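Local structure of peptidoglycan recognition protein-LC isoform LCx (Drosophila melanogaster, 2F2L) at residues 66-71 with 76-81; 97-102 with 116-121. The protein probably senses bacterial peptidoglycan, its extracellular domain binding a disaccharide-tetrapeptide fragment that contains meso-diaminopimelic acid. One frame throughout, in Å; residues are numbered along the deposited sequence.

Contact 1 of 2, residues 66-71 with 76-81; sequences YNFLVG and VYEGRG. With MLD (glcnac(beta1-4)-murnac(1,6-anhydro)-L-ala-gamma-D-glu-meso-a2pm-D-ala), chain G.
The Phe68 ring lies against the second strand: CD1 meets Val76 CG1 at 3.9 Å, while CZ at the far end of the ring lies 3.7 Å from Gly81 CA. Its CG stands anti to the carbonyl carbon (chi1 -58°), which swings the ring along that strand on the face it shares with Val76 and Glu78. Leu69 and Tyr77 pack on the other face, and their backbones form a hydrogen-bonded pair, Leu69 N to Tyr77 O and Tyr77 N to Leu69 O, both 2.8 Å. Tyr77 OH reaches on to Asp73 in the intervening turn. Beyond the strands, Asn67 O is gripped by Gly79 N from above the carbonyl plane and by Gly81 N in it, on a lone pair; Arg80 N bonds Tyr66 O at 2.9 Å. From that fixed backbone the Arg80 side chain runs out extended (chi2 180°), and its NH1 and NH2 meet OBU and OBV of the carboxylate at the end of the ligand's diaminopimelic acid side chain, each at 2.9 Å. Backbone carbonyls of Ile64, His63 and Val85 bind the same guanidinium and help fix its rotation. Tyr66 OH donates to MLD OAM at 2.6 Å, with the acceptor in the plane of the ring, whose other partners include His55. This is an antiparallel beta hairpin whose open end lines the peptidoglycan pocket of an amidase-family recognition domain.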
ATOM      1  N   TYR B  66     -13.150  -0.071  -7.764  1.00 19.27           N
ATOM      2  CA  TYR B  66     -13.262   0.861  -8.881  1.00 19.01           C
ATOM      3  C   TYR B  66     -14.235   0.369  -9.955  1.00 19.63           C
ATOM      4  O   TYR B  66     -14.482  -0.821 -10.102  1.00 20.03           O
ATOM      5  CB  TYR B  66     -11.889   1.125  -9.489  1.00 18.78           C
ATOM      6  CG  TYR B  66     -10.840   1.584  -8.481  1.00 17.60           C
ATOM      7  CD1 TYR B  66     -11.018   2.758  -7.749  1.00 17.26           C
ATOM      8  CD2 TYR B  66      -9.696   0.820  -8.235  1.00 16.69           C
ATOM      9  CE1 TYR B  66     -10.065   3.189  -6.815  1.00 16.80           C
ATOM     10  CE2 TYR B  66      -8.721   1.239  -7.310  1.00 17.47           C
ATOM     11  CZ  TYR B  66      -8.918   2.418  -6.602  1.00 18.35           C
ATOM     12  OH  TYR B  66      -7.977   2.845  -5.705  1.00 18.52           O
ATOM     13  N   ASN B  67     -14.810   1.296 -10.708  1.00 19.29           N
ATOM     14  CA  ASN B  67     -15.542   0.902 -11.881  1.00 19.06           C
ATOM     15  C   ASN B  67     -14.570   0.507 -12.987  1.00 18.83           C
ATOM     16  O   ASN B  67     -14.778  -0.505 -13.665  1.00 18.49           O
ATOM     17  CB  ASN B  67     -16.495   2.018 -12.288  1.00 19.42           C
ATOM     18  CG  ASN B  67     -17.546   2.235 -11.256  1.00 20.49           C
ATOM     19  OD1 ASN B  67     -18.476   1.382 -11.171  1.00 23.36           O
ATOM     20  ND2 ASN B  67     -17.405   3.207 -10.491  1.00 21.17           N
ATOM     21  N   PHE B  68     -13.506   1.291 -13.144  1.00 18.34           N
ATOM     22  CA  PHE B  68     -12.461   1.027 -14.132  1.00 19.05           C
ATOM     23  C   PHE B  68     -11.102   1.417 -13.572  1.00 18.89           C
ATOM     24  O   PHE B  68     -11.009   2.241 -12.671  1.00 18.50           O
ATOM     25  CB  PHE B  68     -12.701   1.807 -15.433  1.00 19.28           C
ATOM     26  CG  PHE B  68     -14.013   1.512 -16.095  1.00 19.91           C
ATOM     27  CD1 PHE B  68     -14.135   0.449 -16.982  1.00 20.23           C
ATOM     28  CD2 PHE B  68     -15.132   2.299 -15.833  1.00 19.65           C
ATOM     29  CE1 PHE B  68     -15.329   0.178 -17.597  1.00 20.09           C
ATOM     30  CE2 PHE B  68     -16.342   2.029 -16.441  1.00 18.90           C
ATOM     31  CZ  PHE B  68     -16.450   0.962 -17.319  1.00 20.06           C
ATOM     32  N   LEU B  69     -10.044   0.795 -14.084  1.00 19.04           N
ATOM     33  CA  LEU B  69      -8.691   1.260 -13.792  1.00 19.84           C
ATOM     34  C   LEU B  69      -7.977   1.470 -15.114  1.00 19.56           C
ATOM     35  O   LEU B  69      -8.315   0.817 -16.095  1.00 21.29           O
ATOM     36  CB  LEU B  69      -7.898   0.252 -12.946  1.00 19.72           C
ATOM     37  CG  LEU B  69      -8.457  -0.242 -11.626  1.00 20.59           C
ATOM     38  CD1 LEU B  69      -9.386  -1.444 -11.809  1.00 20.01           C
ATOM     39  CD2 LEU B  69      -7.277  -0.576 -10.677  1.00 20.59           C
ATOM     40  N   VAL B  70      -6.996   2.360 -15.134  1.00 19.51           N
ATOM     41  CA  VAL B  70      -6.228   2.676 -16.360  1.00 19.61           C
ATOM     42  C   VAL B  70      -4.771   2.369 -16.128  1.00 19.37           C
ATOM     43  O   VAL B  70      -4.149   2.947 -15.219  1.00 18.83           O
ATOM     44  CB  VAL B  70      -6.368   4.170 -16.716  1.00 19.61           C
ATOM     45  CG1 VAL B  70      -5.689   4.472 -18.035  1.00 21.45           C
ATOM     46  CG2 VAL B  70      -7.848   4.537 -16.775  1.00 21.71           C
ATOM     47  N   GLY B  71      -4.209   1.500 -16.962  1.00 18.95           N
ATOM     48  CA  GLY B  71      -2.829   1.099 -16.809  1.00 19.41           C
ATOM     49  C   GLY B  71      -1.856   1.944 -17.603  1.00 19.58           C
ATOM     50  O   GLY B  71      -2.235   2.576 -18.582  1.00 19.13           O
ATOM     51  N   VAL B  76      -7.394  -0.283 -20.460  1.00 18.68           N
ATOM     52  CA  VAL B  76      -8.371  -0.100 -19.421  1.00 18.97           C
ATOM     53  C   VAL B  76      -8.690  -1.482 -18.871  1.00 19.01           C
ATOM     54  O   VAL B  76      -8.905  -2.431 -19.632  1.00 18.29           O
ATOM     55  CB  VAL B  76      -9.661   0.548 -19.957  1.00 19.52           C
ATOM     56  CG1 VAL B  76     -10.687   0.666 -18.865  1.00 19.31           C
ATOM     57  CG2 VAL B  76      -9.348   1.933 -20.579  1.00 19.40           C
ATOM     58  N   TYR B  77      -8.689  -1.564 -17.541  1.00 18.65           N
ATOM     59  CA  TYR B  77      -8.961  -2.791 -16.803  1.00 19.23           C
ATOM     60  C   TYR B  77     -10.313  -2.605 -16.155  1.00 19.15           C
ATOM     61  O   TYR B  77     -10.470  -1.729 -15.324  1.00 19.43           O
ATOM     62  CB  TYR B  77      -7.843  -3.019 -15.767  1.00 18.91           C
ATOM     63  CG  TYR B  77      -6.580  -3.361 -16.471  1.00 18.20           C
ATOM     64  CD1 TYR B  77      -6.219  -4.694 -16.664  1.00 18.65           C
ATOM     65  CD2 TYR B  77      -5.793  -2.367 -17.044  1.00 18.15           C
ATOM     66  CE1 TYR B  77      -5.099  -5.028 -17.361  1.00 19.31           C
ATOM     67  CE2 TYR B  77      -4.655  -2.685 -17.736  1.00 18.95           C
ATOM     68  CZ  TYR B  77      -4.318  -4.029 -17.907  1.00 19.91           C
ATOM     69  OH  TYR B  77      -3.203  -4.387 -18.606  1.00 19.27           O
ATOM     70  N   GLU B  78     -11.299  -3.390 -16.579  1.00 19.68           N
ATOM     71  CA  GLU B  78     -12.648  -3.303 -16.015  1.00 19.97           C
ATOM     72  C   GLU B  78     -12.659  -3.700 -14.525  1.00 20.03           C
ATOM     73  O   GLU B  78     -12.034  -4.674 -14.141  1.00 20.14           O
ATOM     74  CB  GLU B  78     -13.606  -4.216 -16.789  1.00 19.93           C
ATOM     75  CG  GLU B  78     -15.060  -4.135 -16.348  1.00 20.45           C
ATOM     76  CD  GLU B  78     -15.966  -5.201 -17.000  1.00 21.95           C
ATOM     77  OE1 GLU B  78     -15.660  -6.428 -16.924  1.00 24.51           O
ATOM     78  OE2 GLU B  78     -17.018  -4.802 -17.548  1.00 24.09           O
ATOM     79  N   GLY B  79     -13.363  -2.927 -13.701  1.00 20.19           N
ATOM     80  CA  GLY B  79     -13.654  -3.311 -12.327  1.00 19.84           C
ATOM     81  C   GLY B  79     -15.120  -3.702 -12.251  1.00 19.70           C
ATOM     82  O   GLY B  79     -15.544  -4.750 -12.791  1.00 19.44           O
ATOM     83  N   ARG B  80     -15.909  -2.858 -11.598  1.00 19.16           N
ATOM     84  CA  ARG B  80     -17.350  -3.073 -11.555  1.00 19.46           C
ATOM     85  C   ARG B  80     -18.068  -2.668 -12.848  1.00 19.50           C
ATOM     86  O   ARG B  80     -19.236  -3.014 -13.025  1.00 19.87           O
ATOM     87  CB  ARG B  80     -17.950  -2.354 -10.352  1.00 19.47           C
ATOM     88  CG  ARG B  80     -17.411  -2.889  -9.054  1.00 19.08           C
ATOM     89  CD  ARG B  80     -17.984  -2.193  -7.847  1.00 19.35           C
ATOM     90  NE  ARG B  80     -17.282  -2.626  -6.631  1.00 19.85           N
ATOM     91  CZ  ARG B  80     -17.797  -2.689  -5.401  1.00 18.99           C
ATOM     92  NH1 ARG B  80     -19.062  -2.374  -5.150  1.00 18.95           N
ATOM     93  NH2 ARG B  80     -17.024  -3.097  -4.406  1.00 18.24           N
ATOM     94  N   GLY B  81     -17.374  -1.948 -13.741  1.00 19.38           N
ATOM     95  CA  GLY B  81     -17.973  -1.444 -14.992  1.00 19.44           C
ATOM     96  C   GLY B  81     -18.912  -0.256 -14.796  1.00 19.56           C
ATOM     97  O   GLY B  81     -18.983   0.307 -13.700  1.00 19.39           O
TER
HETATM   98  CAA MLD G 201      -0.829   8.627  -1.874  1.00 19.56           C
HETATM   99  CAB MLD G 201      -2.290   8.552  -1.458  1.00 20.38           C
HETATM  100  OAC MLD G 201      -3.182   8.738  -2.275  1.00 22.12           O
HETATM  101  N2  MLD G 201      -2.489   8.269  -0.174  1.00 21.76           N
HETATM  102  C2  MLD G 201      -3.803   8.184   0.453  1.00 22.03           C
HETATM  103  C3  MLD G 201      -3.768   9.090   1.686  1.00 23.77           C
HETATM  104  O3  MLD G 201      -3.481  10.462   1.353  1.00 20.54           O
HETATM  105  C4  MLD G 201      -5.046   8.946   2.505  1.00 23.19           C
HETATM  106  O4  MLD G 201      -4.849   9.661   3.712  1.00 22.26           O
HETATM  107  C5  MLD G 201      -5.280   7.467   2.832  1.00 23.80           C
HETATM  108  C6  MLD G 201      -6.601   7.139   3.551  1.00 27.17           C
HETATM  109  O6  MLD G 201      -6.546   5.750   3.988  1.00 28.96           O
HETATM  110  O5  MLD G 201      -5.364   6.764   1.595  1.00 23.40           O
HETATM  111  C1  MLD G 201      -4.110   6.758   0.874  1.00 22.41           C
HETATM  112  O1  MLD G 201      -4.267   5.975  -0.281  1.00 21.58           O
HETATM  113  CA4 MLD G 201      -4.341   4.563   0.031  1.00 21.93           C
HETATM  114  CA5 MLD G 201      -3.027   3.888   0.427  1.00 21.40           C
HETATM  115  OA5 MLD G 201      -2.622   2.795  -0.465  1.00 20.91           O
HETATM  116  CA6 MLD G 201      -3.451   3.133   1.639  1.00 20.64           C
HETATM  117  OA6 MLD G 201      -4.049   1.961   1.121  1.00 22.05           O
HETATM  118  CA1 MLD G 201      -3.734   1.899  -0.302  1.00 21.97           C
HETATM  119  CA2 MLD G 201      -4.951   2.424  -1.081  1.00 21.71           C
HETATM  120  NAD MLD G 201      -4.983   1.808  -2.425  1.00 21.67           N
HETATM  121  CAE MLD G 201      -6.026   1.140  -2.882  1.00 20.58           C
HETATM  122  CAF MLD G 201      -5.846   0.577  -4.278  1.00 21.03           C
HETATM  123  OAG MLD G 201      -7.078   0.984  -2.261  1.00 20.55           O
HETATM  124  CA3 MLD G 201      -4.891   3.941  -1.243  1.00 22.40           C
HETATM  125  OAH MLD G 201      -6.218   4.521  -1.498  1.00 21.71           O
HETATM  126  CAI MLD G 201      -6.481   4.818  -2.891  1.00 23.43           C
HETATM  127  CAJ MLD G 201      -6.072   6.222  -3.273  1.00 21.15           C
HETATM  128  CAL MLD G 201      -7.992   4.662  -3.162  1.00 24.94           C
HETATM  129  OAM MLD G 201      -8.394   4.947  -4.284  1.00 25.21           O
HETATM  130  N   MLD G 201      -8.784   4.215  -2.187  1.00 24.72           N
HETATM  131  CA  MLD G 201     -10.227   3.991  -2.339  1.00 25.62           C
HETATM  132  CB  MLD G 201     -10.376   2.545  -2.826  1.00 25.65           C
HETATM  133  C   MLD G 201     -10.856   4.116  -0.940  1.00 26.20           C
HETATM  134  O   MLD G 201     -10.400   3.466   0.004  1.00 25.67           O
HETATM  135  NAN MLD G 201     -11.868   4.976  -0.861  1.00 25.98           N
HETATM  136  CAO MLD G 201     -12.635   5.277   0.358  1.00 28.43           C
HETATM  137  CAP MLD G 201     -12.784   6.819   0.566  1.00 33.79           C
HETATM  138  OBA MLD G 201     -13.710   7.171   1.303  1.00 37.40           O
HETATM  139  OAQ MLD G 201     -12.019   7.619  -0.025  1.00 34.94           O
HETATM  140  CBB MLD G 201     -14.062   4.771   0.180  1.00 30.09           C
HETATM  141  CBC MLD G 201     -14.208   3.260   0.141  1.00 30.52           C
HETATM  142  CBD MLD G 201     -15.704   2.909   0.047  1.00 32.99           C
HETATM  143  OBE MLD G 201     -16.521   3.695  -0.434  1.00 34.10           O
HETATM  144  NBF MLD G 201     -16.033   1.725   0.518  1.00 33.45           N
HETATM  145  CBG MLD G 201     -17.418   1.237   0.503  1.00 35.16           C
HETATM  146  CBH MLD G 201     -18.273   2.063   1.485  1.00 36.00           C
HETATM  147  OBI MLD G 201     -17.859   2.342   2.609  1.00 37.04           O
HETATM  148  NBJ MLD G 201     -19.447   2.470   1.005  1.00 38.39           N
HETATM  149  CBK MLD G 201     -20.431   3.253   1.786  1.00 40.77           C
HETATM  150  CBL MLD G 201     -21.759   2.489   1.784  1.00 41.14           C
HETATM  151  CBM MLD G 201     -20.693   4.667   1.225  1.00 44.62           C
HETATM  152  OBO MLD G 201     -20.490   4.872  -0.000  1.00 46.59           O
HETATM  153  OBN MLD G 201     -21.119   5.515   2.049  1.00 47.82           O
HETATM  154  CBP MLD G 201     -17.411  -0.260   0.855  1.00 33.26           C
HETATM  155  CBQ MLD G 201     -18.741  -0.944   0.490  1.00 33.91           C
HETATM  156  CBR MLD G 201     -18.659  -2.458   0.703  1.00 34.32           C
HETATM  157  CBS MLD G 201     -19.685  -3.237  -0.122  1.00 34.31           C
HETATM  158  CBT MLD G 201     -19.264  -3.228  -1.598  1.00 33.95           C
HETATM  159  OBV MLD G 201     -18.297  -3.944  -1.906  1.00 34.69           O
HETATM  160  OBU MLD G 201     -19.921  -2.515  -2.384  1.00 32.21           O
HETATM  161  NBW MLD G 201     -21.011  -2.626   0.027  1.00 33.90           N

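Contact 2 of 2, residues 97-102 with 116-121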
ATOM      1  N   ILE B  97     -18.972   7.347 -11.375  1.00 19.67           N
ATOM      2  CA  ILE B  97     -18.051   6.366 -11.948  1.00 19.69           C
ATOM      3  C   ILE B  97     -16.655   6.679 -11.387  1.00 19.59           C
ATOM      4  O   ILE B  97     -16.163   7.807 -11.514  1.00 18.97           O
ATOM      5  CB  ILE B  97     -18.044   6.455 -13.493  1.00 19.55           C
ATOM      6  CG1 ILE B  97     -19.351   5.898 -14.065  1.00 19.97           C
ATOM      7  CG2 ILE B  97     -16.869   5.728 -14.092  1.00 19.80           C
ATOM      8  CD1 ILE B  97     -19.575   4.409 -13.809  1.00 21.32           C
ATOM      9  N   GLY B  98     -16.057   5.690 -10.724  1.00 19.88           N
ATOM     10  CA  GLY B  98     -14.709   5.805 -10.178  1.00 19.47           C
ATOM     11  C   GLY B  98     -13.680   5.138 -11.080  1.00 19.57           C
ATOM     12  O   GLY B  98     -13.736   3.942 -11.329  1.00 20.00           O
ATOM     13  N   ILE B  99     -12.747   5.932 -11.573  1.00 19.25           N
ATOM     14  CA  ILE B  99     -11.666   5.470 -12.432  1.00 19.72           C
ATOM     15  C   ILE B  99     -10.335   5.717 -11.692  1.00 19.69           C
ATOM     16  O   ILE B  99     -10.065   6.828 -11.225  1.00 19.13           O
ATOM     17  CB  ILE B  99     -11.667   6.241 -13.769  1.00 19.31           C
ATOM     18  CG1 ILE B  99     -13.005   6.042 -14.496  1.00 19.14           C
ATOM     19  CG2 ILE B  99     -10.503   5.826 -14.630  1.00 19.40           C
ATOM     20  CD1 ILE B  99     -13.244   7.020 -15.601  1.00 20.26           C
ATOM     21  N   SER B 100      -9.538   4.666 -11.541  1.00 19.72           N
ATOM     22  CA  SER B 100      -8.254   4.782 -10.854  1.00 19.92           C
ATOM     23  C   SER B 100      -7.108   4.645 -11.831  1.00 19.70           C
ATOM     24  O   SER B 100      -7.078   3.690 -12.616  1.00 19.76           O
ATOM     25  CB  SER B 100      -8.126   3.714  -9.770  1.00 20.28           C
ATOM     26  OG  SER B 100      -7.050   4.034  -8.888  1.00 21.72           O
ATOM     27  N   PHE B 101      -6.160   5.579 -11.788  1.00 19.18           N
ATOM     28  CA  PHE B 101      -4.914   5.423 -12.553  1.00 19.19           C
ATOM     29  C   PHE B 101      -4.001   4.497 -11.762  1.00 19.41           C
ATOM     30  O   PHE B 101      -3.780   4.728 -10.561  1.00 18.80           O
ATOM     31  CB  PHE B 101      -4.216   6.766 -12.766  1.00 19.51           C
ATOM     32  CG  PHE B 101      -4.805   7.589 -13.882  1.00 19.74           C
ATOM     33  CD1 PHE B 101      -6.156   7.953 -13.868  1.00 19.96           C
ATOM     34  CD2 PHE B 101      -4.009   8.032 -14.929  1.00 18.95           C
ATOM     35  CE1 PHE B 101      -6.712   8.718 -14.904  1.00 18.34           C
ATOM     36  CE2 PHE B 101      -4.559   8.811 -15.966  1.00 19.91           C
ATOM     37  CZ  PHE B 101      -5.922   9.157 -15.935  1.00 17.92           C
ATOM     38  N   ILE B 102      -3.505   3.444 -12.415  1.00 19.01           N
ATOM     39  CA  ILE B 102      -2.640   2.482 -11.756  1.00 19.13           C
ATOM     40  C   ILE B 102      -1.283   3.151 -11.578  1.00 19.17           C
ATOM     41  O   ILE B 102      -0.626   3.546 -12.571  1.00 18.30           O
ATOM     42  CB  ILE B 102      -2.499   1.173 -12.554  1.00 19.00           C
ATOM     43  CG1 ILE B 102      -3.863   0.507 -12.769  1.00 18.86           C
ATOM     44  CG2 ILE B 102      -1.580   0.200 -11.818  1.00 19.90           C
ATOM     45  CD1 ILE B 102      -3.800  -0.744 -13.671  1.00 20.32           C
ATOM     46  N   GLU B 116      -4.305   9.143 -22.559  1.00 20.28           N
ATOM     47  CA  GLU B 116      -5.091   8.844 -23.759  1.00 20.01           C
ATOM     48  C   GLU B 116      -6.194   7.805 -23.486  1.00 19.74           C
ATOM     49  O   GLU B 116      -7.349   7.995 -23.901  1.00 18.98           O
ATOM     50  CB  GLU B 116      -4.171   8.416 -24.913  1.00 20.67           C
ATOM     51  CG  GLU B 116      -3.440   9.613 -25.570  1.00 21.02           C
ATOM     52  CD  GLU B 116      -2.401   9.221 -26.596  1.00 21.74           C
ATOM     53  OE1 GLU B 116      -2.099   8.013 -26.753  1.00 24.70           O
ATOM     54  OE2 GLU B 116      -1.872  10.149 -27.249  1.00 25.25           O
ATOM     55  N   ALA B 117      -5.859   6.736 -22.767  1.00 19.17           N
ATOM     56  CA  ALA B 117      -6.848   5.692 -22.417  1.00 18.99           C
ATOM     57  C   ALA B 117      -8.029   6.253 -21.616  1.00 18.75           C
ATOM     58  O   ALA B 117      -9.182   5.937 -21.884  1.00 20.17           O
ATOM     59  CB  ALA B 117      -6.190   4.572 -21.637  1.00 18.75           C
ATOM     60  N   CYS B 118      -7.736   7.080 -20.631  1.00 18.89           N
ATOM     61  CA  CYS B 118      -8.774   7.668 -19.792  1.00 18.93           C
ATOM     62  C   CYS B 118      -9.678   8.610 -20.598  1.00 18.93           C
ATOM     63  O   CYS B 118     -10.891   8.636 -20.405  1.00 18.54           O
ATOM     64  CB  CYS B 118      -8.138   8.401 -18.621  1.00 18.52           C
ATOM     65  SG  CYS B 118      -9.305   9.036 -17.440  1.00 18.96           S
ATOM     66  N   GLN B 119      -9.086   9.390 -21.499  1.00 19.18           N
ATOM     67  CA  GLN B 119      -9.871  10.297 -22.347  1.00 19.24           C
ATOM     68  C   GLN B 119     -10.822   9.492 -23.231  1.00 19.46           C
ATOM     69  O   GLN B 119     -11.999   9.850 -23.381  1.00 19.13           O
ATOM     70  CB  GLN B 119      -8.945  11.233 -23.171  1.00 19.28           C
ATOM     71  CG  GLN B 119      -8.199  12.234 -22.278  1.00 19.32           C
ATOM     72  CD  GLN B 119      -7.089  13.053 -22.952  1.00 19.41           C
ATOM     73  OE1 GLN B 119      -6.579  12.721 -24.021  1.00 19.51           O
ATOM     74  NE2 GLN B 119      -6.700  14.133 -22.284  1.00 20.53           N
ATOM     75  N   LEU B 120     -10.320   8.388 -23.788  1.00 19.59           N
ATOM     76  CA  LEU B 120     -11.133   7.523 -24.654  1.00 19.38           C
ATOM     77  C   LEU B 120     -12.234   6.814 -23.870  1.00 19.19           C
ATOM     78  O   LEU B 120     -13.340   6.643 -24.357  1.00 18.90           O
ATOM     79  CB  LEU B 120     -10.260   6.487 -25.375  1.00 19.06           C
ATOM     80  CG  LEU B 120      -9.322   6.972 -26.489  1.00 19.64           C
ATOM     81  CD1 LEU B 120      -8.466   5.826 -26.973  1.00 19.47           C
ATOM     82  CD2 LEU B 120     -10.078   7.603 -27.673  1.00 19.11           C
ATOM     83  N   LEU B 121     -11.906   6.376 -22.659  1.00 19.57           N
ATOM     84  CA  LEU B 121     -12.878   5.732 -21.789  1.00 19.32           C
ATOM     85  C   LEU B 121     -14.055   6.666 -21.502  1.00 19.38           C
ATOM     86  O   LEU B 121     -15.216   6.269 -21.652  1.00 18.89           O
ATOM     87  CB  LEU B 121     -12.197   5.293 -20.489  1.00 19.97           C
ATOM     88  CG  LEU B 121     -13.078   4.672 -19.415  1.00 19.02           C
ATOM     89  CD1 LEU B 121     -13.825   3.482 -19.938  1.00 18.82           C
ATOM     90  CD2 LEU B 121     -12.199   4.311 -18.248  1.00 18.67           C
TER
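The Phe101 ring takes Cys118 obliquely, along its CE1-CZ side. Cys118 CB lies 3.6 Å from Phe101 CZ, and the sulfur approaches the neighbouring ring atom, with SG 3.6 Å from Phe101 CE1. SG sits 4.7 Å from the ring centroid, 70° off the ring normal, a sulfur-aromatic contact of slanting geometry. Elsewhere the ring touches Ile30 of strand 25-32 and Gln114 and Leu115, one turn earlier on the helix, so it is wedged between sheet and helix. The thiol is turned toward the strand because SG lies anti to the backbone N (chi1 -175°). This also brings it near Ile99, whose branch methyl CG2 is 4.4 Å from Cys118 SG. The longer branch of Ile99 diverges from CG2, and its CD1 meets Leu121 CD2 tip to tip at 3.9 Å. Cys118 and Leu121, three residues apart, thus present two successive helical positions to Ile99, which points at the helix, and to Phe101, whose ring end swings in to meet it. No hydrogen bond crosses, and the 170 Å² buried comes from four residues, Ile99, Phe101, Cys118 and Leu121. The two axes run nearly antiparallel, 168° between their directions, and approach to 10.6 Å, a separation filled by side chains. Helix 112-127 therefore lies along one face of the mixed sheet: Leu122 adds to the cover of Ile99, Val28 and Ile30 flank it from strand 25-32, and on the other side Ala117 and Leu121 extend over Val70 and Phe68 of strand 68-70.

Along the chain the contacts come in series. Contact 1 closes first, a four-residue turn bringing 76-81 back beside 66-71. The chain then passes through the loop after Gly81 to strand 97-101, and contact 2 closes when helix 112-127 packs back on that strand; neither loop encloses or crosses the other. Strand 68-70 joins them in space. It pairs antiparallel with 76-78 on one side and parallel with 97-101 on the other, where Val70 N meets Ser100 O at 2.8 Å and Val70 O meets Ile102 N at 2.9 Å. Leu121 of the helix also touches Val76, so one helix covers both the hairpin and strand 97-101.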